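Local coordinates for protein tonb-dependent siderophore receptor (Acinetobacter baumannii, PDB 5FP1) that probably binds iron-chelating siderophores at the outer membrane, possibly including ferric enterobactin, for the first step of iron uptake, at residues 64-73 with 82-90; 505-516 with 551-561. All blocks are in the same frame, centred on the assembly; numbering follows the deposited sequence.

Contact 1: 64-73 with 82-90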
loop_
_atom_site.group_PDB
_atom_site.type_symbol
_atom_site.label_atom_id
_atom_site.label_comp_id
_atom_site.label_asym_id
_atom_site.label_seq_id
_atom_site.Cartn_x
_atom_site.Cartn_y
_atom_site.Cartn_z
ATOM N N LEU A 64 4.709 -4.985 4.104
ATOM C CA LEU A 64 4.894 -3.649 4.632
ATOM C C LEU A 64 5.154 -3.621 6.130
ATOM O O LEU A 64 5.639 -2.615 6.653
ATOM C CB LEU A 64 3.666 -2.782 4.286
ATOM C CG LEU A 64 3.602 -2.416 2.803
ATOM C CD1 LEU A 64 2.272 -1.722 2.522
ATOM C CD2 LEU A 64 4.778 -1.542 2.394
ATOM N N ARG A 65 4.845 -4.710 6.828
ATOM C CA ARG A 65 5.156 -4.781 8.256
ATOM C C ARG A 65 6.660 -4.616 8.510
ATOM O O ARG A 65 7.049 -4.237 9.610
ATOM C CB ARG A 65 4.680 -6.102 8.887
ATOM C CG ARG A 65 5.653 -7.269 8.752
ATOM C CD ARG A 65 5.159 -8.499 9.497
ATOM N NE ARG A 65 6.101 -9.598 9.375
ATOM C CZ ARG A 65 5.861 -10.704 8.676
ATOM N NH1 ARG A 65 4.700 -10.868 8.063
ATOM N NH2 ARG A 65 6.775 -11.639 8.610
ATOM N N THR A 66 7.482 -4.919 7.515
ATOM C CA THR A 66 8.953 -4.789 7.653
ATOM C C THR A 66 9.454 -3.372 7.576
ATOM O O THR A 66 10.654 -3.139 7.803
ATOM C CB THR A 66 9.727 -5.575 6.578
ATOM O OG1 THR A 66 9.461 -5.046 5.254
ATOM C CG2 THR A 66 9.375 -7.024 6.638
ATOM N N VAL A 67 8.572 -2.433 7.231
ATOM C CA VAL A 67 8.960 -1.022 7.113
ATOM C C VAL A 67 8.304 -0.246 8.234
ATOM O O VAL A 67 7.086 -0.028 8.218
ATOM C CB VAL A 67 8.498 -0.391 5.788
ATOM C CG1 VAL A 67 9.060 1.026 5.669
ATOM C CG2 VAL A 67 8.928 -1.244 4.605
ATOM N N PRO A 68 9.104 0.202 9.218
ATOM C CA PRO A 68 8.469 0.855 10.359
ATOM C C PRO A 68 7.779 2.146 9.977
ATOM O O PRO A 68 8.275 2.915 9.142
ATOM C CB PRO A 68 9.644 1.161 11.303
ATOM C CG PRO A 68 10.870 1.118 10.467
ATOM C CD PRO A 68 10.579 0.271 9.259
ATOM N N GLY A 69 6.653 2.395 10.611
ATOM C CA GLY A 69 5.937 3.647 10.429
ATOM C C GLY A 69 4.980 3.623 9.240
ATOM O O GLY A 69 4.273 4.599 9.012
ATOM N N ILE A 70 4.960 2.540 8.470
ATOM C CA ILE A 70 3.951 2.426 7.413
ATOM C C ILE A 70 2.795 1.824 8.184
ATOM O O ILE A 70 2.941 0.781 8.806
ATOM C CB ILE A 70 4.370 1.520 6.253
ATOM C CG1 ILE A 70 5.683 1.994 5.636
ATOM C CG2 ILE A 70 3.280 1.461 5.195
ATOM C CD1 ILE A 70 5.775 3.474 5.433
ATOM N N THR A 71 1.696 2.548 8.282
ATOM C CA THR A 71 0.553 2.027 8.984
ATOM C C THR A 71 -0.519 1.713 7.942
ATOM O O THR A 71 -0.630 2.402 6.935
ATOM C CB THR A 71 0.080 3.081 10.009
ATOM O OG1 THR A 71 1.173 3.380 10.916
ATOM C CG2 THR A 71 -1.082 2.591 10.798
ATOM N N LEU A 72 -1.319 0.694 8.204
ATOM C CA LEU A 72 -2.384 0.271 7.299
ATOM C C LEU A 72 -3.737 0.813 7.739
ATOM O O LEU A 72 -4.076 0.811 8.930
ATOM C CB LEU A 72 -2.500 -1.240 7.255
ATOM C CG LEU A 72 -1.241 -1.978 6.869
ATOM C CD1 LEU A 72 -1.436 -3.492 6.923
ATOM C CD2 LEU A 72 -0.792 -1.499 5.500
ATOM N N GLY A 73 -4.489 1.307 6.768
ATOM C CA GLY A 73 -5.828 1.828 7.020
ATOM C C GLY A 73 -6.891 0.807 6.689
ATOM O O GLY A 73 -6.647 -0.191 5.962
ATOM N N GLY A 82 -9.280 -2.446 0.810
ATOM C CA GLY A 82 -8.073 -3.048 0.233
ATOM C C GLY A 82 -6.791 -2.517 0.875
ATOM O O GLY A 82 -6.805 -2.060 2.025
ATOM N N ASP A 83 -5.671 -2.589 0.158
ATOM C CA ASP A 83 -4.437 -2.008 0.675
ATOM C C ASP A 83 -4.638 -0.496 0.872
ATOM O O ASP A 83 -5.038 0.207 -0.075
ATOM C CB ASP A 83 -3.267 -2.214 -0.280
ATOM C CG ASP A 83 -2.967 -3.673 -0.566
ATOM O OD1 ASP A 83 -3.180 -4.553 0.301
ATOM O OD2 ASP A 83 -2.509 -3.935 -1.697
ATOM N N ARG A 84 -4.341 0.006 2.075
ATOM C CA ARG A 84 -4.414 1.457 2.365
ATOM C C ARG A 84 -3.199 1.918 3.169
ATOM O O ARG A 84 -3.299 2.179 4.366
ATOM C CB ARG A 84 -5.684 1.796 3.163
ATOM C CG ARG A 84 -7.014 1.406 2.540
ATOM C CD ARG A 84 -8.192 2.014 3.318
ATOM N NE ARG A 84 -8.134 3.472 3.162
ATOM C CZ ARG A 84 -8.167 4.367 4.148
ATOM N NH1 ARG A 84 -8.424 4.019 5.400
ATOM N NH2 ARG A 84 -8.014 5.644 3.862
ATOM N N PRO A 85 -2.039 2.003 2.532
ATOM C CA PRO A 85 -0.845 2.305 3.330
ATOM C C PRO A 85 -0.708 3.792 3.607
ATOM O O PRO A 85 -0.829 4.611 2.690
ATOM C CB PRO A 85 0.304 1.842 2.452
ATOM C CG PRO A 85 -0.326 1.116 1.290
ATOM C CD PRO A 85 -1.701 1.674 1.148
ATOM N N PHE A 86 -0.399 4.121 4.859
ATOM C CA PHE A 86 -0.036 5.468 5.250
ATOM C C PHE A 86 1.489 5.580 5.384
ATOM O O PHE A 86 2.124 4.714 6.004
ATOM C CB PHE A 86 -0.735 5.814 6.575
ATOM C CG PHE A 86 -2.166 6.151 6.410
ATOM C CD1 PHE A 86 -3.105 5.158 6.127
ATOM C CD2 PHE A 86 -2.594 7.464 6.493
ATOM C CE1 PHE A 86 -4.445 5.476 5.956
ATOM C CE2 PHE A 86 -3.937 7.785 6.343
ATOM C CZ PHE A 86 -4.862 6.793 6.074
ATOM N N ILE A 87 2.055 6.611 4.771
ATOM C CA ILE A 87 3.481 6.856 4.795
ATOM C C ILE A 87 3.701 8.244 5.380
ATOM O O ILE A 87 3.123 9.252 4.910
ATOM C CB ILE A 87 4.108 6.761 3.401
ATOM C CG1 ILE A 87 3.768 5.414 2.752
ATOM C CG2 ILE A 87 5.613 6.895 3.476
ATOM C CD1 ILE A 87 4.204 5.350 1.299
ATOM N N ARG A 88 4.495 8.283 6.438
ATOM C CA ARG A 88 4.710 9.508 7.220
ATOM C C ARG A 88 3.405 10.242 7.551
ATOM O O ARG A 88 3.351 11.474 7.536
ATOM C CB ARG A 88 5.682 10.440 6.491
ATOM C CG ARG A 88 7.104 9.903 6.383
ATOM C CD ARG A 88 8.036 10.951 5.754
ATOM N NE ARG A 88 9.417 10.470 5.681
ATOM C CZ ARG A 88 10.430 11.150 5.154
ATOM N NH1 ARG A 88 10.241 12.345 4.629
ATOM N NH2 ARG A 88 11.627 10.609 5.119
ATOM N N GLY A 89 2.353 9.493 7.882
ATOM C CA GLY A 89 1.097 10.104 8.281
ATOM C C GLY A 89 0.083 10.378 7.182
ATOM O O GLY A 89 -1.030 10.861 7.462
ATOM N N TYR A 90 0.459 10.123 5.926
ATOM C CA TYR A 90 -0.381 10.505 4.791
ATOM C C TYR A 90 -0.717 9.311 3.899
ATOM O O TYR A 90 0.155 8.500 3.547
ATOM C CB TYR A 90 0.270 11.643 3.979
ATOM C CG TYR A 90 0.443 12.908 4.831
ATOM C CD1 TYR A 90 -0.641 13.721 5.120
ATOM C CD2 TYR A 90 1.666 13.233 5.402
ATOM C CE1 TYR A 90 -0.517 14.836 5.941
ATOM C CE2 TYR A 90 1.801 14.344 6.223
ATOM C CZ TYR A 90 0.718 15.159 6.466
ATOM O OH TYR A 90 0.823 16.254 7.315
HETATM O O HOH W 1 2.018 6.712 8.807
HETATM O O HOH W 2 6.131 6.467 7.915
HETATM O O HOH W 3 -4.453 -1.454 4.516
HETATM O O HOH W 4 -7.968 -2.189 4.464
#
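I70 lies beside I87, the two side chains pointing the same way, and its CD1 meets I87 CG1 at 3.9 Å. Its second branch, CG2, anti to the backbone N (chi1 of CG1 -57°), runs instead to the P85 ring, 4.1 Å from P85 CB. L64, ahead of the V67-I70 turn, reaches the same proline, its CD1 4.0 Å from P85 CG, so one proline ring packs against two aliphatic side chains. I137 of strand 135-141 touches L64, P85 and I87 and continues this apolar face.

F86 points to the other face of the ribbon, with T71. T71 O lies at the edge of the F86 ring, and F86 CE1 comes 4.0 Å from G73 CA. The aliphatic part of R84 runs past the G73 carbonyl, its chain bent at chi3 (66°), while NE forms a salt bridge with E93.

Between the two faces the backbones pair: F86 N donates to T71 O at 2.7 Å in a nearly straight bond, T71 N returns a longer one to F86 O, and G73 N binds R84 O at 2.8 Å. Waters bridge G69 O to G89 N and, through a weak bond at G69 O, to R88 N at one end, and G73 O to R84 N and G82 O at the other. This is an antiparallel beta ladder in the plug domain of a TonB-dependent receptor, edged by strand 71-72 and continued past strand 85-87 by strand 90-91.

Contact 2: 505-516 with 551-561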
loop_
_atom_site.group_PDB
_atom_site.type_symbol
_atom_site.label_atom_id
_atom_site.label_comp_id
_atom_site.label_asym_id
_atom_site.label_seq_id
_atom_site.Cartn_x
_atom_site.Cartn_y
_atom_site.Cartn_z
ATOM N N SER A 505 -11.309 10.602 1.810
ATOM C CA SER A 505 -10.929 12.000 1.922
ATOM C C SER A 505 -10.806 12.633 0.531
ATOM O O SER A 505 -10.831 13.854 0.412
ATOM C CB SER A 505 -9.642 12.168 2.730
ATOM O OG SER A 505 -8.535 11.606 2.047
ATOM N N GLU A 506 -10.722 11.805 -0.519
ATOM C CA GLU A 506 -10.499 12.289 -1.885
ATOM C C GLU A 506 -11.774 12.327 -2.761
ATOM O O GLU A 506 -11.747 12.708 -3.927
ATOM C CB GLU A 506 -9.420 11.434 -2.565
ATOM C CG GLU A 506 -8.081 11.445 -1.820
ATOM C CD GLU A 506 -7.130 10.361 -2.281
ATOM O OE1 GLU A 506 -7.426 9.681 -3.300
ATOM O OE2 GLU A 506 -6.070 10.188 -1.631
ATOM N N THR A 507 -12.880 11.927 -2.190
ATOM C CA THR A 507 -14.120 11.734 -2.926
ATOM C C THR A 507 -14.682 13.105 -3.340
ATOM O O THR A 507 -14.756 14.040 -2.539
ATOM C CB THR A 507 -15.111 10.913 -2.063
ATOM O OG1 THR A 507 -14.757 9.523 -2.168
ATOM C CG2 THR A 507 -16.566 11.080 -2.527
ATOM N N ILE A 508 -15.003 13.218 -4.616
ATOM C CA ILE A 508 -15.533 14.436 -5.192
ATOM C C ILE A 508 -17.053 14.474 -4.999
ATOM O O ILE A 508 -17.750 13.424 -4.994
ATOM C CB ILE A 508 -15.170 14.542 -6.701
ATOM C CG1 ILE A 508 -15.502 15.941 -7.252
ATOM C CG2 ILE A 508 -15.884 13.460 -7.507
ATOM C CD1 ILE A 508 -14.959 16.218 -8.641
ATOM N N ASN A 509 -17.562 15.684 -4.803
ATOM C CA ASN A 509 -18.995 15.905 -4.713
ATOM C C ASN A 509 -19.345 17.309 -5.229
ATOM O O ASN A 509 -18.481 18.046 -5.698
ATOM C CB ASN A 509 -19.511 15.640 -3.298
ATOM C CG ASN A 509 -18.921 16.577 -2.256
ATOM O OD1 ASN A 509 -18.821 17.756 -2.464
ATOM N ND2 ASN A 509 -18.520 16.019 -1.112
ATOM N N ALA A 510 -20.620 17.656 -5.180
ATOM C CA ALA A 510 -21.075 18.940 -5.745
ATOM C C ALA A 510 -20.334 20.093 -5.109
ATOM O O ALA A 510 -20.086 21.088 -5.757
ATOM C CB ALA A 510 -22.566 19.108 -5.509
ATOM N N ASN A 511 -20.032 19.969 -3.817
ATOM C CA ASN A 511 -19.543 21.100 -3.048
ATOM C C ASN A 511 -18.015 21.268 -3.003
ATOM O O ASN A 511 -17.545 22.338 -2.657
ATOM C CB ASN A 511 -20.107 20.999 -1.638
ATOM C CG ASN A 511 -21.613 20.855 -1.659
ATOM O OD1 ASN A 511 -22.167 19.899 -1.131
ATOM N ND2 ASN A 511 -22.276 21.775 -2.356
ATOM N N ASN A 512 -17.252 20.236 -3.363
ATOM C CA ASN A 512 -15.783 20.362 -3.375
ATOM C C ASN A 512 -15.165 20.321 -4.766
ATOM O O ASN A 512 -13.932 20.450 -4.938
ATOM C CB ASN A 512 -15.142 19.314 -2.446
ATOM C CG ASN A 512 -15.356 17.888 -2.905
ATOM O OD1 ASN A 512 -15.763 17.620 -4.039
ATOM N ND2 ASN A 512 -15.094 16.952 -2.001
ATOM N N GLN A 513 -16.017 20.172 -5.778
ATOM C CA GLN A 513 -15.541 19.927 -7.136
ATOM C C GLN A 513 -14.731 21.075 -7.698
ATOM O O GLN A 513 -13.920 20.861 -8.576
ATOM C CB GLN A 513 -16.710 19.662 -8.112
ATOM C CG GLN A 513 -17.620 20.870 -8.383
ATOM C CD GLN A 513 -18.829 20.473 -9.225
ATOM O OE1 GLN A 513 -18.686 19.999 -10.342
ATOM N NE2 GLN A 513 -20.008 20.627 -8.673
ATOM N N MET A 514 -14.951 22.290 -7.200
ATOM C CA MET A 514 -14.250 23.460 -7.726
ATOM C C MET A 514 -12.991 23.784 -6.900
ATOM O O MET A 514 -12.264 24.707 -7.229
ATOM C CB MET A 514 -15.190 24.691 -7.773
ATOM C CG MET A 514 -15.535 25.301 -6.438
ATOM S SD MET A 514 -16.328 24.238 -5.215
ATOM C CE MET A 514 -17.973 24.016 -5.923
ATOM N N ILE A 515 -12.718 23.025 -5.847
ATOM C CA ILE A 515 -11.629 23.379 -4.936
ATOM C C ILE A 515 -10.278 23.024 -5.573
ATOM O O ILE A 515 -10.134 21.990 -6.261
ATOM C CB ILE A 515 -11.807 22.688 -3.564
ATOM C CG1 ILE A 515 -13.196 22.980 -2.973
ATOM C CG2 ILE A 515 -10.747 23.143 -2.572
ATOM C CD1 ILE A 515 -13.401 24.425 -2.561
ATOM N N ASP A 516 -9.286 23.893 -5.374
ATOM C CA ASP A 516 -7.939 23.675 -5.888
ATOM C C ASP A 516 -7.274 22.516 -5.108
ATOM O O ASP A 516 -7.731 22.131 -4.030
ATOM C CB ASP A 516 -7.052 24.915 -5.687
ATOM C CG ASP A 516 -7.415 26.087 -6.607
ATOM O OD1 ASP A 516 -7.857 25.883 -7.745
ATOM O OD2 ASP A 516 -7.210 27.220 -6.174
ATOM N N ARG A 551 -7.662 20.116 2.638
ATOM C CA ARG A 551 -9.061 20.387 2.370
ATOM C C ARG A 551 -9.857 20.039 3.615
ATOM O O ARG A 551 -9.683 18.976 4.172
ATOM C CB ARG A 551 -9.567 19.566 1.179
ATOM C CG ARG A 551 -10.944 20.009 0.678
ATOM C CD ARG A 551 -11.210 19.450 -0.712
ATOM N NE ARG A 551 -11.196 18.010 -0.743
ATOM C CZ ARG A 551 -10.269 17.235 -1.294
ATOM N NH1 ARG A 551 -9.188 17.714 -1.904
ATOM N NH2 ARG A 551 -10.441 15.933 -1.229
ATOM N N VAL A 552 -10.751 20.912 4.062
ATOM C CA VAL A 552 -11.568 20.600 5.216
ATOM C C VAL A 552 -13.001 21.058 4.946
ATOM O O VAL A 552 -13.237 21.842 4.045
ATOM C CB VAL A 552 -11.036 21.255 6.513
ATOM C CG1 VAL A 552 -9.634 20.745 6.854
ATOM C CG2 VAL A 552 -11.040 22.758 6.385
ATOM N N GLN A 553 -13.943 20.479 5.682
ATOM C CA GLN A 553 -15.347 20.837 5.579
ATOM C C GLN A 553 -15.618 21.949 6.585
ATOM O O GLN A 553 -15.168 21.882 7.740
ATOM C CB GLN A 553 -16.198 19.590 5.838
ATOM C CG GLN A 553 -17.617 19.678 5.331
ATOM C CD GLN A 553 -18.326 18.341 5.310
ATOM O OE1 GLN A 553 -17.783 17.319 5.726
ATOM N NE2 GLN A 553 -19.561 18.343 4.835
ATOM N N ILE A 554 -16.331 22.973 6.113
ATOM C CA ILE A 554 -16.775 24.139 6.886
ATOM C C ILE A 554 -18.217 23.996 7.399
ATOM O O ILE A 554 -18.522 24.413 8.504
ATOM C CB ILE A 554 -16.751 25.404 6.014
ATOM C CG1 ILE A 554 -15.342 25.665 5.496
ATOM C CG2 ILE A 554 -17.262 26.602 6.799
ATOM C CD1 ILE A 554 -14.281 25.519 6.562
ATOM N N ASP A 555 -19.107 23.429 6.586
ATOM C CA ASP A 555 -20.463 23.129 7.014
ATOM C C ASP A 555 -20.933 22.009 6.128
ATOM O O ASP A 555 -20.151 21.485 5.354
ATOM C CB ASP A 555 -21.368 24.355 6.938
ATOM C CG ASP A 555 -21.609 24.820 5.506
ATOM O OD1 ASP A 555 -21.636 23.979 4.573
ATOM O OD2 ASP A 555 -21.785 26.034 5.318
ATOM N N PRO A 556 -22.195 21.599 6.249
ATOM C CA PRO A 556 -22.501 20.328 5.588
ATOM C C PRO A 556 -22.325 20.320 4.075
ATOM O O PRO A 556 -22.236 19.236 3.475
ATOM C CB PRO A 556 -23.967 20.083 5.963
ATOM C CG PRO A 556 -24.122 20.792 7.277
ATOM C CD PRO A 556 -23.258 22.024 7.178
ATOM N N THR A 557 -22.303 21.496 3.453
ATOM C CA THR A 557 -22.214 21.579 1.996
ATOM C C THR A 557 -21.217 22.657 1.577
ATOM O O THR A 557 -21.336 23.229 0.487
ATOM C CB THR A 557 -23.581 21.866 1.290
ATOM O OG1 THR A 557 -24.209 23.010 1.863
ATOM C CG2 THR A 557 -24.531 20.709 1.348
ATOM N N THR A 558 -20.186 22.872 2.391
ATOM C CA THR A 558 -19.125 23.821 2.063
ATOM C C THR A 558 -17.718 23.292 2.459
ATOM O O THR A 558 -17.525 22.815 3.582
ATOM C CB THR A 558 -19.349 25.143 2.805
ATOM O OG1 THR A 558 -20.722 25.568 2.636
ATOM C CG2 THR A 558 -18.386 26.225 2.316
ATOM N N TYR A 559 -16.753 23.415 1.547
ATOM C CA TYR A 559 -15.358 23.026 1.791
ATOM C C TYR A 559 -14.414 24.175 1.550
ATOM O O TYR A 559 -14.748 25.110 0.844
ATOM C CB TYR A 559 -14.955 21.875 0.850
ATOM C CG TYR A 559 -15.706 20.612 1.079
ATOM C CD1 TYR A 559 -17.001 20.443 0.567
ATOM C CD2 TYR A 559 -15.146 19.567 1.796
ATOM C CE1 TYR A 559 -17.685 19.281 0.772
ATOM C CE2 TYR A 559 -15.838 18.398 2.011
ATOM C CZ TYR A 559 -17.098 18.264 1.486
ATOM O OH TYR A 559 -17.782 17.118 1.675
ATOM N N ALA A 560 -13.212 24.086 2.115
ATOM C CA ALA A 560 -12.155 25.045 1.862
ATOM C C ALA A 560 -10.799 24.400 2.132
ATOM O O ALA A 560 -10.725 23.414 2.829
ATOM C CB ALA A 560 -12.320 26.265 2.780
ATOM N N ASN A 561 -9.731 25.005 1.633
ATOM C CA ASN A 561 -8.377 24.457 1.749
ATOM C C ASN A 561 -7.553 25.075 2.886
ATOM O O ASN A 561 -6.374 25.378 2.697
ATOM C CB ASN A 561 -7.621 24.745 0.477
ATOM C CG ASN A 561 -7.560 23.574 -0.459
ATOM O OD1 ASN A 561 -7.955 22.454 -0.133
ATOM N ND2 ASN A 561 -7.049 23.834 -1.647
HETATM O O HOH W 5 -17.703 24.444 -1.034
HETATM O O HOH W 6 -20.925 24.312 -2.547
HETATM O O HOH W 7 -21.322 17.971 0.687
HETATM O O HOH W 8 -13.430 16.568 0.550
HETATM O O HOH W 9 -8.354 20.468 -2.028
#
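This is a largely polar surface contact in the beta-barrel domain, where the loop linking strands 482-493 and 518-531 packs against the hairpin of strands 536-555 and 558-575. Y559 is central. The CB of N512 sits over one face of its ring, 3.9 Å from the centroid in a CH-pi contact, and Q553 CG of its own hairpin covers the opposite face. N511 CB lies at the ring edge, and at the far end N509 ND2 donates to Y559 OH (3.1 Å), the hydroxyl near the amide plane.

An Asx turn shapes the loop here: N509 CG stands between the backbone N and the carbonyl carbon (chi1 63°), and OD1 takes the N-H of N511. N512 braces the same turn, its OD1 accepting from N509 N at 2.8 Å and its ND2 donating to T507 O.

Toward D516, N561 ND2 donates to D516 O at 3.0 Å from above the carbonyl plane, while I515 CG2 slides past the N561 amide, 3.8 Å from OD1. R551 extends to S505, with NH2 2.7 Å from S505 O. A water joins R551 NH1, D516 O and N561 OD1, and another links R551 NE to N512 ND2.

The loop also touches strand 459-476 through I508, N509 and Q513, whereas R551 N bonds to E518 of strand 518-531, which pairs with strand 536-555.

In the fold
The two contacts belong to the two parts of a TonB-dependent receptor: contact 1 lies in the plug, its centre about 7 Å from the centre of the chain, and contact 2 in the barrel domain, its centre about 25 Å from that point. Their centres are about 26 Å apart and their nearest atoms about 6 Å, without touching. Segment 82-90 of contact 1 nevertheless reaches barrel strands that adjoin or carry contact 2: R88 makes salt bridges to E524 of strand 518-531 and E571 of strand 558-575, and Y90 bonds to S565; E506 of contact 2 in turn bonds to S94, just beyond segment 82-90. A bound C8E molecule lies about 9 Å from the D516 side chain.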